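Local coordinates for protein putative methyltransferase (Emericella variicolor, PDB 7DMB) that binds S-adenosyl-L-homocysteine and probably transfers methyl groups from S-adenosylmethionine as a trans-acting methyltransferase of calbistrin biosynthesis, at residues V32-T37 / N191-T196; K84-K89 / L326-W331; E185-I190 / V216-N221. All blocks are in the same frame, centred on the assembly; numbering follows the deposited sequence.

Interaction 1 of 3, residues V32-T37 / N191-T196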
ATOM      1  N   VAL A  32       9.060  -0.079  20.560  1.00 19.46           N
ATOM      2  CA  VAL A  32       7.667   0.316  20.756  1.00 15.35           C
ATOM      3  C   VAL A  32       7.408   0.412  22.252  1.00 17.85           C
ATOM      4  O   VAL A  32       7.652  -0.553  22.986  1.00 18.95           O
ATOM      5  CB  VAL A  32       6.699  -0.691  20.114  1.00 17.05           C
ATOM      6  CG1 VAL A  32       5.265  -0.428  20.576  1.00 16.43           C
ATOM      7  CG2 VAL A  32       6.807  -0.676  18.597  1.00 17.12           C
ATOM      8  N   ASP A  33       6.903   1.565  22.703  1.00 15.61           N
ATOM      9  CA  ASP A  33       6.520   1.772  24.108  1.00 21.64           C
ATOM     10  C   ASP A  33       5.126   2.400  24.153  1.00 16.65           C
ATOM     11  O   ASP A  33       4.978   3.627  24.088  1.00 20.45           O
ATOM     12  CB  ASP A  33       7.546   2.629  24.844  1.00 19.93           C
ATOM     13  CG  ASP A  33       7.399   2.532  26.356  1.00 22.56           C
ATOM     14  OD1 ASP A  33       6.453   1.867  26.813  1.00 23.89           O
ATOM     15  OD2 ASP A  33       8.224   3.113  27.086  1.00 28.09           O
ATOM     16  N   LEU A  34       4.102   1.551  24.269  1.00 17.42           N
ATOM     17  CA  LEU A  34       2.725   2.019  24.130  1.00 17.04           C
ATOM     18  C   LEU A  34       2.319   2.985  25.239  1.00 18.36           C
ATOM     19  O   LEU A  34       1.535   3.908  24.990  1.00 17.32           O
ATOM     20  CB  LEU A  34       1.776   0.825  24.088  1.00 19.07           C
ATOM     21  CG  LEU A  34       2.009  -0.125  22.912  1.00 16.75           C
ATOM     22  CD1 LEU A  34       1.132  -1.343  23.052  1.00 17.75           C
ATOM     23  CD2 LEU A  34       1.724   0.589  21.587  1.00 16.39           C
ATOM     24  N   GLN A  35       2.831   2.794  26.458  1.00 22.04           N
ATOM     25  CA  GLN A  35       2.565   3.700  27.584  1.00 23.79           C
ATOM     26  C   GLN A  35       1.064   3.869  27.856  1.00 20.39           C
ATOM     27  O   GLN A  35       0.584   4.969  28.132  1.00 18.76           O
ATOM     28  CB  GLN A  35       3.243   5.058  27.356  1.00 23.98           C
ATOM     29  CG  GLN A  35       4.776   5.011  27.429  1.00 24.08           C
ATOM     30  CD  GLN A  35       5.427   6.290  26.937  1.00 29.22           C
ATOM     31  OE1 GLN A  35       4.806   7.352  26.926  1.00 33.62           O
ATOM     32  NE2 GLN A  35       6.690   6.194  26.523  1.00 35.63           N
ATOM     33  N   TRP A  36       0.312   2.772  27.767  1.00 22.79           N
ATOM     34  CA  TRP A  36      -1.121   2.780  28.066  1.00 22.92           C
ATOM     35  C   TRP A  36      -1.442   2.281  29.471  1.00 24.54           C
ATOM     36  O   TRP A  36      -2.561   2.486  29.953  1.00 20.39           O
ATOM     37  CB  TRP A  36      -1.878   1.910  27.053  1.00 16.04           C
ATOM     38  CG  TRP A  36      -2.009   2.510  25.665  1.00 20.50           C
ATOM     39  CD1 TRP A  36      -1.773   3.808  25.296  1.00 20.90           C
ATOM     40  CD2 TRP A  36      -2.409   1.824  24.472  1.00 20.00           C
ATOM     41  NE1 TRP A  36      -2.005   3.970  23.953  1.00 19.60           N
ATOM     42  CE2 TRP A  36      -2.392   2.768  23.422  1.00 20.68           C
ATOM     43  CE3 TRP A  36      -2.784   0.504  24.192  1.00 17.06           C
ATOM     44  CZ2 TRP A  36      -2.732   2.431  22.113  1.00 18.31           C
ATOM     45  CZ3 TRP A  36      -3.126   0.171  22.897  1.00 15.25           C
ATOM     46  CH2 TRP A  36      -3.102   1.136  21.871  1.00 17.02           C
ATOM     47  N   THR A  37      -0.503   1.605  30.110  1.00 28.68           N
ATOM     48  CA  THR A  37      -0.619   1.098  31.466  1.00 30.90           C
ATOM     49  C   THR A  37       0.713   1.365  32.142  1.00 36.76           C
ATOM     50  O   THR A  37       1.717   1.609  31.463  1.00 34.14           O
ATOM     51  CB  THR A  37      -0.928  -0.405  31.483  1.00 24.56           C
ATOM     52  OG1 THR A  37       0.041  -1.087  30.678  1.00 34.67           O
ATOM     53  CG2 THR A  37      -2.322  -0.681  30.944  1.00 27.35           C
ATOM     54  N   ASN A 191      -1.466  -7.525  18.377  1.00 15.07           N
ATOM     55  CA  ASN A 191      -1.743  -8.326  19.564  1.00 17.87           C
ATOM     56  C   ASN A 191      -1.292  -7.606  20.838  1.00 14.63           C
ATOM     57  O   ASN A 191      -2.003  -7.615  21.846  1.00 18.38           O
ATOM     58  CB  ASN A 191      -1.079  -9.694  19.416  1.00 15.91           C
ATOM     59  CG  ASN A 191      -1.345 -10.604  20.595  1.00 19.47           C
ATOM     60  OD1 ASN A 191      -0.451 -10.876  21.386  1.00 20.72           O
ATOM     61  ND2 ASN A 191      -2.580 -11.083  20.714  1.00 15.14           N
ATOM     62  N   LEU A 192      -0.129  -6.950  20.804  1.00 16.53           N
ATOM     63  CA  LEU A 192       0.361  -6.242  21.986  1.00 15.73           C
ATOM     64  C   LEU A 192      -0.594  -5.120  22.392  1.00 17.23           C
ATOM     65  O   LEU A 192      -0.953  -4.996  23.569  1.00 16.97           O
ATOM     66  CB  LEU A 192       1.770  -5.697  21.731  1.00 17.70           C
ATOM     67  CG  LEU A 192       2.331  -4.767  22.819  1.00 19.84           C
ATOM     68  CD1 LEU A 192       2.265  -5.458  24.165  1.00 14.52           C
ATOM     69  CD2 LEU A 192       3.783  -4.309  22.511  1.00 17.41           C
ATOM     70  N   MET A 193      -1.021  -4.296  21.424  1.00 14.77           N
ATOM     71  CA  MET A 193      -2.034  -3.278  21.687  1.00 12.88           C
ATOM     72  C   MET A 193      -3.298  -3.878  22.293  1.00 14.97           C
ATOM     73  O   MET A 193      -3.859  -3.333  23.254  1.00 17.15           O
ATOM     74  CB  MET A 193      -2.376  -2.544  20.392  1.00 12.64           C
ATOM     75  CG  MET A 193      -1.228  -1.783  19.806  1.00 12.47           C
ATOM     76  SD  MET A 193      -1.619  -1.275  18.143  1.00 17.44           S
ATOM     77  CE  MET A 193      -0.509   0.131  17.984  1.00 13.33           C
ATOM     78  N   GLY A 194      -3.765  -4.999  21.740  1.00 13.83           N
ATOM     79  CA  GLY A 194      -5.013  -5.584  22.207  1.00 13.72           C
ATOM     80  C   GLY A 194      -4.897  -6.232  23.576  1.00 17.93           C
ATOM     81  O   GLY A 194      -5.785  -6.086  24.422  1.00 15.46           O
ATOM     82  N   ARG A 195      -3.809  -6.959  23.820  1.00 14.46           N
ATOM     83  CA  ARG A 195      -3.599  -7.461  25.168  1.00 15.77           C
ATOM     84  C   ARG A 195      -3.405  -6.323  26.168  1.00 19.86           C
ATOM     85  O   ARG A 195      -3.746  -6.479  27.350  1.00 16.96           O
ATOM     86  CB  ARG A 195      -2.407  -8.411  25.191  1.00 22.80           C
ATOM     87  CG  ARG A 195      -2.720  -9.793  24.608  1.00 22.80           C
ATOM     88  CD  ARG A 195      -1.511 -10.703  24.706  1.00 19.12           C
ATOM     89  NE  ARG A 195      -0.411 -10.215  23.879  1.00 28.29           N
ATOM     90  CZ  ARG A 195       0.652  -9.562  24.340  1.00 25.75           C
ATOM     91  NH1 ARG A 195       0.768  -9.307  25.638  1.00 27.76           N
ATOM     92  NH2 ARG A 195       1.601  -9.170  23.501  1.00 22.38           N
ATOM     93  N   THR A 196      -2.873  -5.172  25.718  1.00 15.62           N
ATOM     94  CA  THR A 196      -2.661  -4.038  26.619  1.00 15.33           C
ATOM     95  C   THR A 196      -3.951  -3.266  26.859  1.00 14.71           C
ATOM     96  O   THR A 196      -4.217  -2.825  27.984  1.00 14.45           O
ATOM     97  CB  THR A 196      -1.600  -3.078  26.069  1.00 17.91           C
ATOM     98  OG1 THR A 196      -0.382  -3.782  25.774  1.00 16.53           O
ATOM     99  CG2 THR A 196      -1.326  -1.968  27.086  1.00 17.81           C
TER
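Leu-34 is the main bump of the 32-37 loop: its CD1 drops onto the last turns of helix 187-196, into a hollow lined by Leu-192, Met-193 and Thr-196. The nearest atom to CD1 of Leu-34 is CG of Leu-192, at 3.6 Å, the two leucines running past each other in opposite directions. On an adjoining wall CG of Met-193 lies 4.0 Å from the same CD1, its side chain at about a right angle to that of Leu-34. Trp-36 adds a second, flat surface. The CZ3 corner of its indole meets CB of Met-193 at 3.8 Å, and the backbone O of Met-193 sits at the ring edge, in plane, 3.6 Å from CZ3 of Trp-36. CB of Leu-34 lies over one face of the same indole. In Thr-196 chi1 of -54° swings CG2 out between CB of Trp-36 and OG1 of Thr-37, 3.9 Å from each, and turns OG1 back along the helix to donate to O of Leu-192 (2.6 Å). Trp-36 and Met-193 both pack on Leu-200 of strand 200-205 and Val-278 of strand 276-282, joining loop and helix end to the central sheet. With OG1 of Thr-196 bonded inside the helix and NE1 of Trp-36 to O of Lys-305, the loop holds to the helix by apolar packing.

Interaction 2 of 3, residues K84-K89 / L326-W331; sequences KPHFEK and LLPGWW
His-86 holds its CG between the backbone N and the carbonyl carbon (chi1 79°), and this torsion together with chi2 carries NE2 to the carbonyl of Leu-326. NE2 donates to O of Leu-326 at 2.7 Å; the bond is bent, 135° at the hydrogen, and although the acceptor lies in the imidazole plane, the donor stands well above the carbonyl plane. Pro-328 and Phe-87 flank the imidazole. Pro-328 lies side by side with it over one face, with CG 4.0 Å from the ring centroid in a CH-pi contact, while CG of Phe-87 lies over the rim of the opposite face. Phe-87 also reaches Leu-326, its CD2 touching CD2 of that leucine at 3.8 Å with the two side chains at about a right angle. A second CH-pi contact closes the other end: CB of Lys-89 sits almost exactly above the six-membered ring of Trp-331, 3.8 Å from its centroid and 2° off the normal. CD1 of that indole meets CB of His-86 at 3.7 Å, and its NE1 donates to O of Gly-325. The opposite face of Trp-331 is approached by CD1 of Trp-330. The contact thus docks the first turn of helix 85-101 on the 3-10 turn 328-331, which follows helix 319-324. Ile-156 and Val-157 of helix 140-157 pack on both Phe-87 and Leu-326, while Tyr-90 and Trp-93, farther along helix 85-101, extend the cover of Trp-331.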
ATOM      1  N   LYS A  84      -5.929  12.096 -22.176  1.00 18.92           N
ATOM      2  CA  LYS A  84      -5.826  12.961 -21.015  1.00 20.58           C
ATOM      3  C   LYS A  84      -4.372  13.352 -20.833  1.00 24.28           C
ATOM      4  O   LYS A  84      -3.475  12.632 -21.280  1.00 21.64           O
ATOM      5  CB  LYS A  84      -6.347  12.267 -19.749  1.00 17.86           C
ATOM      6  CG  LYS A  84      -7.844  12.027 -19.755  1.00 24.99           C
ATOM      7  CD  LYS A  84      -8.343  11.558 -18.391  1.00 30.88           C
ATOM      8  CE  LYS A  84      -9.855  11.714 -18.282  1.00 38.43           C
ATOM      9  NZ  LYS A  84     -10.366  12.756 -19.222  1.00 33.57           N
ATOM     10  N   PRO A  85      -4.102  14.494 -20.189  1.00 24.23           N
ATOM     11  CA  PRO A  85      -2.699  14.882 -19.970  1.00 26.41           C
ATOM     12  C   PRO A  85      -1.900  13.849 -19.192  1.00 21.56           C
ATOM     13  O   PRO A  85      -0.730  13.627 -19.516  1.00 22.91           O
ATOM     14  CB  PRO A  85      -2.816  16.214 -19.203  1.00 28.54           C
ATOM     15  CG  PRO A  85      -4.199  16.720 -19.507  1.00 30.86           C
ATOM     16  CD  PRO A  85      -5.045  15.490 -19.647  1.00 26.85           C
ATOM     17  N   HIS A  86      -2.495  13.191 -18.188  1.00 20.64           N
ATOM     18  CA  HIS A  86      -1.718  12.249 -17.385  1.00 21.76           C
ATOM     19  C   HIS A  86      -1.387  10.966 -18.144  1.00 18.76           C
ATOM     20  O   HIS A  86      -0.399  10.301 -17.807  1.00 18.08           O
ATOM     21  CB  HIS A  86      -2.433  11.929 -16.068  1.00 21.28           C
ATOM     22  CG  HIS A  86      -3.556  10.940 -16.196  1.00 23.74           C
ATOM     23  ND1 HIS A  86      -4.857  11.319 -16.445  1.00 22.66           N
ATOM     24  CD2 HIS A  86      -3.571   9.590 -16.079  1.00 19.33           C
ATOM     25  CE1 HIS A  86      -5.622  10.242 -16.501  1.00 24.31           C
ATOM     26  NE2 HIS A  86      -4.868   9.180 -16.276  1.00 22.45           N
ATOM     27  N   PHE A  87      -2.176  10.600 -19.153  1.00 17.75           N
ATOM     28  CA  PHE A  87      -1.796   9.459 -19.977  1.00 18.77           C
ATOM     29  C   PHE A  87      -0.524   9.773 -20.743  1.00 16.72           C
ATOM     30  O   PHE A  87       0.332   8.899 -20.928  1.00 14.71           O
ATOM     31  CB  PHE A  87      -2.923   9.089 -20.948  1.00 15.71           C
ATOM     32  CG  PHE A  87      -4.142   8.521 -20.279  1.00 15.77           C
ATOM     33  CD1 PHE A  87      -5.414   8.913 -20.678  1.00 15.15           C
ATOM     34  CD2 PHE A  87      -4.021   7.571 -19.269  1.00 13.86           C
ATOM     35  CE1 PHE A  87      -6.549   8.384 -20.061  1.00 15.38           C
ATOM     36  CE2 PHE A  87      -5.146   7.042 -18.656  1.00 15.26           C
ATOM     37  CZ  PHE A  87      -6.413   7.450 -19.054  1.00 14.04           C
ATOM     38  N   GLU A  88      -0.395  11.030 -21.191  1.00 20.71           N
ATOM     39  CA  GLU A  88       0.822  11.505 -21.839  1.00 20.95           C
ATOM     40  C   GLU A  88       2.005  11.456 -20.886  1.00 19.61           C
ATOM     41  O   GLU A  88       3.122  11.106 -21.285  1.00 20.10           O
ATOM     42  CB  GLU A  88       0.622  12.938 -22.335  1.00 23.92           C
ATOM     43  CG  GLU A  88      -0.403  13.125 -23.439  1.00 25.71           C
ATOM     44  CD  GLU A  88      -0.613  14.596 -23.751  1.00 36.28           C
ATOM     45  OE1 GLU A  88      -1.595  15.175 -23.233  1.00 37.75           O
ATOM     46  OE2 GLU A  88       0.224  15.180 -24.483  1.00 36.74           O
ATOM     47  N   LYS A  89       1.783  11.837 -19.627  1.00 21.49           N
ATOM     48  CA  LYS A  89       2.845  11.759 -18.630  1.00 22.33           C
ATOM     49  C   LYS A  89       3.321  10.324 -18.455  1.00 22.97           C
ATOM     50  O   LYS A  89       4.532  10.071 -18.370  1.00 16.87           O
ATOM     51  CB  LYS A  89       2.348  12.325 -17.301  1.00 21.50           C
ATOM     52  CG  LYS A  89       1.842  13.771 -17.401  1.00 27.82           C
ATOM     53  CD  LYS A  89       2.075  14.530 -16.101  1.00 25.70           C
ATOM     54  CE  LYS A  89       1.642  15.985 -16.228  1.00 35.08           C
ATOM     55  NZ  LYS A  89       0.170  16.157 -16.068  1.00 36.98           N
ATOM     56  N   LEU A 326      -1.339   5.003 -14.709  1.00 16.76           N
ATOM     57  CA  LEU A 326      -2.408   5.371 -15.623  1.00 13.70           C
ATOM     58  C   LEU A 326      -3.554   6.093 -14.922  1.00 19.56           C
ATOM     59  O   LEU A 326      -4.471   6.567 -15.603  1.00 21.17           O
ATOM     60  CB  LEU A 326      -2.912   4.110 -16.354  1.00 15.16           C
ATOM     61  CG  LEU A 326      -1.992   3.559 -17.467  1.00 12.59           C
ATOM     62  CD1 LEU A 326      -2.429   2.168 -17.927  1.00  9.72           C
ATOM     63  CD2 LEU A 326      -1.913   4.520 -18.654  1.00 11.40           C
ATOM     64  N   LEU A 327      -3.511   6.214 -13.580  1.00 15.38           N
ATOM     65  CA  LEU A 327      -4.473   7.006 -12.814  1.00 18.17           C
ATOM     66  C   LEU A 327      -3.980   8.442 -12.626  1.00 21.62           C
ATOM     67  O   LEU A 327      -2.792   8.660 -12.321  1.00 20.72           O
ATOM     68  CB  LEU A 327      -4.725   6.381 -11.449  1.00 17.80           C
ATOM     69  CG  LEU A 327      -5.084   4.905 -11.534  1.00 19.80           C
ATOM     70  CD1 LEU A 327      -5.244   4.291 -10.140  1.00 22.07           C
ATOM     71  CD2 LEU A 327      -6.350   4.755 -12.364  1.00 17.08           C
ATOM     72  N   PRO A 328      -4.906   9.404 -12.783  1.00 24.27           N
ATOM     73  CA  PRO A 328      -4.527  10.827 -12.643  1.00 22.01           C
ATOM     74  C   PRO A 328      -3.891  11.156 -11.304  1.00 24.11           C
ATOM     75  O   PRO A 328      -2.989  11.999 -11.236  1.00 19.60           O
ATOM     76  CB  PRO A 328      -5.860  11.579 -12.804  1.00 23.14           C
ATOM     77  CG  PRO A 328      -6.904  10.562 -13.147  1.00 21.08           C
ATOM     78  CD  PRO A 328      -6.368   9.202 -12.859  1.00 18.77           C
ATOM     79  N   GLY A 329      -4.340  10.501 -10.234  1.00 18.51           N
ATOM     80  CA  GLY A 329      -3.824  10.774  -8.910  1.00 22.68           C
ATOM     81  C   GLY A 329      -2.353  10.456  -8.716  1.00 24.34           C
ATOM     82  O   GLY A 329      -1.725  11.020  -7.818  1.00 25.35           O
ATOM     83  N   TRP A 330      -1.785   9.555  -9.522  1.00 25.49           N
ATOM     84  CA  TRP A 330      -0.357   9.256  -9.387  1.00 21.57           C
ATOM     85  C   TRP A 330       0.505  10.474  -9.690  1.00 20.09           C
ATOM     86  O   TRP A 330       1.675  10.516  -9.297  1.00 19.41           O
ATOM     87  CB  TRP A 330       0.034   8.087 -10.306  1.00 18.33           C
ATOM     88  CG  TRP A 330       1.403   7.525 -10.024  1.00 19.85           C
ATOM     89  CD1 TRP A 330       2.526   7.622 -10.819  1.00 18.54           C
ATOM     90  CD2 TRP A 330       1.800   6.795  -8.860  1.00 15.82           C
ATOM     91  NE1 TRP A 330       3.583   6.985 -10.211  1.00 19.85           N
ATOM     92  CE2 TRP A 330       3.161   6.477  -9.006  1.00 14.40           C
ATOM     93  CE3 TRP A 330       1.134   6.391  -7.694  1.00 21.30           C
ATOM     94  CZ2 TRP A 330       3.866   5.761  -8.036  1.00 17.40           C
ATOM     95  CZ3 TRP A 330       1.840   5.674  -6.728  1.00 14.17           C
ATOM     96  CH2 TRP A 330       3.184   5.366  -6.907  1.00 16.19           C
ATOM     97  N   TRP A 331      -0.049  11.470 -10.370  1.00 19.45           N
ATOM     98  CA  TRP A 331       0.714  12.625 -10.793  1.00 23.93           C
ATOM     99  C   TRP A 331       0.480  13.838  -9.905  1.00 24.75           C
ATOM    100  O   TRP A 331       1.064  14.894 -10.157  1.00 26.41           O
ATOM    101  CB  TRP A 331       0.407  12.917 -12.264  1.00 20.76           C
ATOM    102  CG  TRP A 331       0.681  11.677 -13.046  1.00 22.93           C
ATOM    103  CD1 TRP A 331      -0.222  10.719 -13.401  1.00 18.78           C
ATOM    104  CD2 TRP A 331       1.961  11.212 -13.501  1.00 23.07           C
ATOM    105  NE1 TRP A 331       0.411   9.695 -14.069  1.00 23.86           N
ATOM    106  CE2 TRP A 331       1.751   9.969 -14.140  1.00 20.43           C
ATOM    107  CE3 TRP A 331       3.262  11.728 -13.439  1.00 21.49           C
ATOM    108  CZ2 TRP A 331       2.784   9.241 -14.716  1.00 20.58           C
ATOM    109  CZ3 TRP A 331       4.292  10.997 -14.009  1.00 22.30           C
ATOM    110  CH2 TRP A 331       4.046   9.766 -14.640  1.00 21.50           C
TER

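Interaction 3 of 3, residues E185-I190 / V216-N221; sequences EVRPLI and VFEGLN
Arg-187 and Gly-219 bring their CA atoms to 4.4 Å, an uncommonly close approach of two helices; Gly-219 has no side chain, and its backbone lies directly against O of Arg-187 and the side chain of Ile-190. The start of helix 187-196 thereby packs on the end of helix 211-220, which follows the first strand, 200-205, of the Rossmann-like methyltransferase sheet. Ile-190 packs beside the glycine. Its CG2 points at the second helix, touching O of Val-216 at 3.4 Å and CD2 of Leu-220 at 3.6 Å. Val-216 lies across Ile-190 at about a right angle, its CG1 4.0 Å from CG2 of Ile-190. Arg-187 bends at chi3 and spans two carboxylates. It grips Glu-185 side-on, NE to OE2 at 2.7 Å and NH2 to OE1 at 2.8 Å, both oxygens close to the guanidinium plane; OE2 also accepts from the backbone N of Arg-187, a capping bond at the helix start. NH1 of Arg-187 reaches OE1 of Glu-218 at 2.9 Å, a weak, bent bond (129°) between planes 61° apart. Arg-215 pairs with the other oxygen of Glu-218. The two-point grip probably fixes the guanidinium, with Glu-218 adding a looser ionic tie beside an apolar seam.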
ATOM      1  N   GLU A 185       4.839  -8.768   8.714  1.00 17.02           N
ATOM      2  CA  GLU A 185       4.259  -9.380   9.906  1.00 17.55           C
ATOM      3  C   GLU A 185       3.908  -8.261  10.887  1.00 14.24           C
ATOM      4  O   GLU A 185       4.804  -7.663  11.498  1.00 17.79           O
ATOM      5  CB  GLU A 185       5.227 -10.383  10.528  1.00 14.76           C
ATOM      6  CG  GLU A 185       4.609 -11.219  11.640  1.00 15.49           C
ATOM      7  CD  GLU A 185       3.300 -11.852  11.217  1.00 14.62           C
ATOM      8  OE1 GLU A 185       3.353 -12.877  10.519  1.00 20.62           O
ATOM      9  OE2 GLU A 185       2.221 -11.322  11.570  1.00 18.01           O
ATOM     10  N   VAL A 186       2.615  -7.947  11.009  1.00 11.46           N
ATOM     11  CA  VAL A 186       2.157  -6.871  11.887  1.00 14.31           C
ATOM     12  C   VAL A 186       1.289  -7.373  13.034  1.00 15.95           C
ATOM     13  O   VAL A 186       0.886  -6.571  13.880  1.00 18.44           O
ATOM     14  CB  VAL A 186       1.412  -5.751  11.117  1.00 10.89           C
ATOM     15  CG1 VAL A 186       2.160  -5.319   9.872  1.00 11.32           C
ATOM     16  CG2 VAL A 186      -0.012  -6.166  10.764  1.00 11.07           C
ATOM     17  N   ARG A 187       0.990  -8.667  13.094  1.00 17.93           N
ATOM     18  CA  ARG A 187       0.086  -9.213  14.110  1.00 19.57           C
ATOM     19  C   ARG A 187       0.647  -9.151  15.536  1.00 18.46           C
ATOM     20  O   ARG A 187      -0.131  -8.972  16.485  1.00 16.03           O
ATOM     21  CB  ARG A 187      -0.290 -10.659  13.752  1.00 17.83           C
ATOM     22  CG  ARG A 187      -1.041 -10.778  12.430  1.00 20.27           C
ATOM     23  CD  ARG A 187      -1.261 -12.224  12.009  1.00 19.10           C
ATOM     24  NE  ARG A 187      -0.016 -12.860  11.593  1.00 22.17           N
ATOM     25  CZ  ARG A 187       0.118 -14.162  11.374  1.00 28.08           C
ATOM     26  NH1 ARG A 187      -0.928 -14.966  11.532  1.00 25.00           N
ATOM     27  NH2 ARG A 187       1.297 -14.660  11.008  1.00 21.59           N
ATOM     28  N   PRO A 188       1.962  -9.330  15.752  1.00 16.68           N
ATOM     29  CA  PRO A 188       2.477  -9.128  17.119  1.00 16.36           C
ATOM     30  C   PRO A 188       2.273  -7.713  17.631  1.00 16.97           C
ATOM     31  O   PRO A 188       1.977  -7.545  18.821  1.00 17.62           O
ATOM     32  CB  PRO A 188       3.964  -9.486  17.001  1.00 15.82           C
ATOM     33  CG  PRO A 188       4.034 -10.404  15.827  1.00 22.71           C
ATOM     34  CD  PRO A 188       2.982  -9.933  14.875  1.00 18.97           C
ATOM     35  N   LEU A 189       2.415  -6.687  16.781  1.00 14.05           N
ATOM     36  CA  LEU A 189       2.124  -5.326  17.235  1.00 14.21           C
ATOM     37  C   LEU A 189       0.654  -5.177  17.603  1.00 16.21           C
ATOM     38  O   LEU A 189       0.315  -4.607  18.650  1.00 11.33           O
ATOM     39  CB  LEU A 189       2.481  -4.297  16.167  1.00  9.79           C
ATOM     40  CG  LEU A 189       2.052  -2.885  16.588  1.00 11.94           C
ATOM     41  CD1 LEU A 189       2.818  -2.477  17.834  1.00 12.50           C
ATOM     42  CD2 LEU A 189       2.230  -1.829  15.484  1.00 17.18           C
ATOM     43  N   ILE A 190      -0.235  -5.637  16.721  1.00 11.59           N
ATOM     44  CA  ILE A 190      -1.661  -5.530  16.995  1.00 11.23           C
ATOM     45  C   ILE A 190      -2.007  -6.313  18.251  1.00 13.84           C
ATOM     46  O   ILE A 190      -2.728  -5.824  19.129  1.00 17.58           O
ATOM     47  CB  ILE A 190      -2.469  -5.998  15.773  1.00 14.83           C
ATOM     48  CG1 ILE A 190      -2.167  -5.113  14.557  1.00 12.14           C
ATOM     49  CG2 ILE A 190      -3.967  -6.015  16.081  1.00 16.23           C
ATOM     50  CD1 ILE A 190      -2.590  -3.677  14.715  1.00 13.06           C
ATOM     51  N   VAL A 216      -5.006  -7.504  10.655  1.00 15.63           N
ATOM     52  CA  VAL A 216      -5.190  -6.830  11.939  1.00 12.55           C
ATOM     53  C   VAL A 216      -6.171  -7.610  12.809  1.00 16.55           C
ATOM     54  O   VAL A 216      -5.963  -7.752  14.018  1.00 15.66           O
ATOM     55  CB  VAL A 216      -5.641  -5.370  11.703  1.00 15.83           C
ATOM     56  CG1 VAL A 216      -6.232  -4.731  12.984  1.00 12.44           C
ATOM     57  CG2 VAL A 216      -4.459  -4.514  11.172  1.00 11.34           C
ATOM     58  N   PHE A 217      -7.233  -8.160  12.206  1.00 14.72           N
ATOM     59  CA  PHE A 217      -8.208  -8.928  12.974  1.00 17.70           C
ATOM     60  C   PHE A 217      -7.571 -10.170  13.592  1.00 19.26           C
ATOM     61  O   PHE A 217      -7.905 -10.552  14.721  1.00 19.19           O
ATOM     62  CB  PHE A 217      -9.392  -9.315  12.086  1.00 16.71           C
ATOM     63  CG  PHE A 217     -10.495  -8.289  12.064  1.00 19.71           C
ATOM     64  CD1 PHE A 217     -11.045  -7.816  13.249  1.00 18.34           C
ATOM     65  CD2 PHE A 217     -10.985  -7.801  10.858  1.00 17.57           C
ATOM     66  CE1 PHE A 217     -12.065  -6.881  13.232  1.00 19.53           C
ATOM     67  CE2 PHE A 217     -11.996  -6.853  10.830  1.00 17.49           C
ATOM     68  CZ  PHE A 217     -12.543  -6.394  12.018  1.00 18.94           C
ATOM     69  N   GLU A 218      -6.635 -10.801  12.877  1.00 16.98           N
ATOM     70  CA  GLU A 218      -5.962 -11.979  13.415  1.00 18.14           C
ATOM     71  C   GLU A 218      -5.195 -11.639  14.682  1.00 22.11           C
ATOM     72  O   GLU A 218      -5.184 -12.419  15.647  1.00 21.95           O
ATOM     73  CB  GLU A 218      -5.023 -12.569  12.364  1.00 18.38           C
ATOM     74  CG  GLU A 218      -5.733 -13.466  11.374  1.00 24.97           C
ATOM     75  CD  GLU A 218      -4.784 -14.067  10.354  1.00 29.15           C
ATOM     76  OE1 GLU A 218      -3.559 -14.105  10.618  1.00 32.97           O
ATOM     77  OE2 GLU A 218      -5.271 -14.480   9.281  1.00 28.13           O
ATOM     78  N   GLY A 219      -4.542 -10.476  14.697  1.00 19.83           N
ATOM     79  CA  GLY A 219      -3.896 -10.024  15.913  1.00 22.61           C
ATOM     80  C   GLY A 219      -4.882  -9.671  17.007  1.00 20.50           C
ATOM     81  O   GLY A 219      -4.550  -9.750  18.194  1.00 21.15           O
ATOM     82  N   LEU A 220      -6.100  -9.278  16.634  1.00 20.53           N
ATOM     83  CA  LEU A 220      -7.114  -8.932  17.617  1.00 20.26           C
ATOM     84  C   LEU A 220      -7.946 -10.127  18.059  1.00 18.62           C
ATOM     85  O   LEU A 220      -8.715  -9.998  19.013  1.00 19.33           O
ATOM     86  CB  LEU A 220      -8.050  -7.850  17.066  1.00 18.98           C
ATOM     87  CG  LEU A 220      -7.495  -6.445  16.812  1.00 18.28           C
ATOM     88  CD1 LEU A 220      -8.580  -5.577  16.192  1.00 15.45           C
ATOM     89  CD2 LEU A 220      -6.936  -5.805  18.079  1.00 18.25           C
ATOM     90  N   ASN A 221      -7.832 -11.268  17.381  1.00 20.25           N
ATOM     91  CA  ASN A 221      -8.587 -12.476  17.717  1.00 25.02           C
ATOM     92  C   ASN A 221      -7.612 -13.640  17.847  1.00 24.70           C
ATOM     93  O   ASN A 221      -7.535 -14.509  16.970  1.00 25.37           O
ATOM     94  CB  ASN A 221      -9.662 -12.768  16.670  1.00 21.61           C
ATOM     95  CG  ASN A 221     -10.666 -11.643  16.539  1.00 25.43           C
ATOM     96  OD1 ASN A 221     -11.797 -11.736  17.018  1.00 26.21           O
ATOM     97  ND2 ASN A 221     -10.252 -10.555  15.886  1.00 25.25           N
TER

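Overall arrangement
Interactions 1 and 3 are neighbours on helix 187-196, with centres about 12 Å apart: its first turn meets helix 211-220 in interaction 3, its last turns carry the N-terminal loop in interaction 1. They touch where Val-32 CG1 meets Leu-189 CD1 at 4.2 Å. Interaction 2 lies on the opposite side of the chain's centre, about 42 Å from interaction 1 and about 36 Å from interaction 3 between centres. None of the contacts touches the bound S-adenosyl-L-homocysteine: the side chain of Val-216 (interaction 3) is about 10 Å from it and that of Leu-327 (interaction 2) about 9 Å. Helix 211-220 begins at the ligand-binding Gly-211, consistent with a Rossmann-like methyltransferase core.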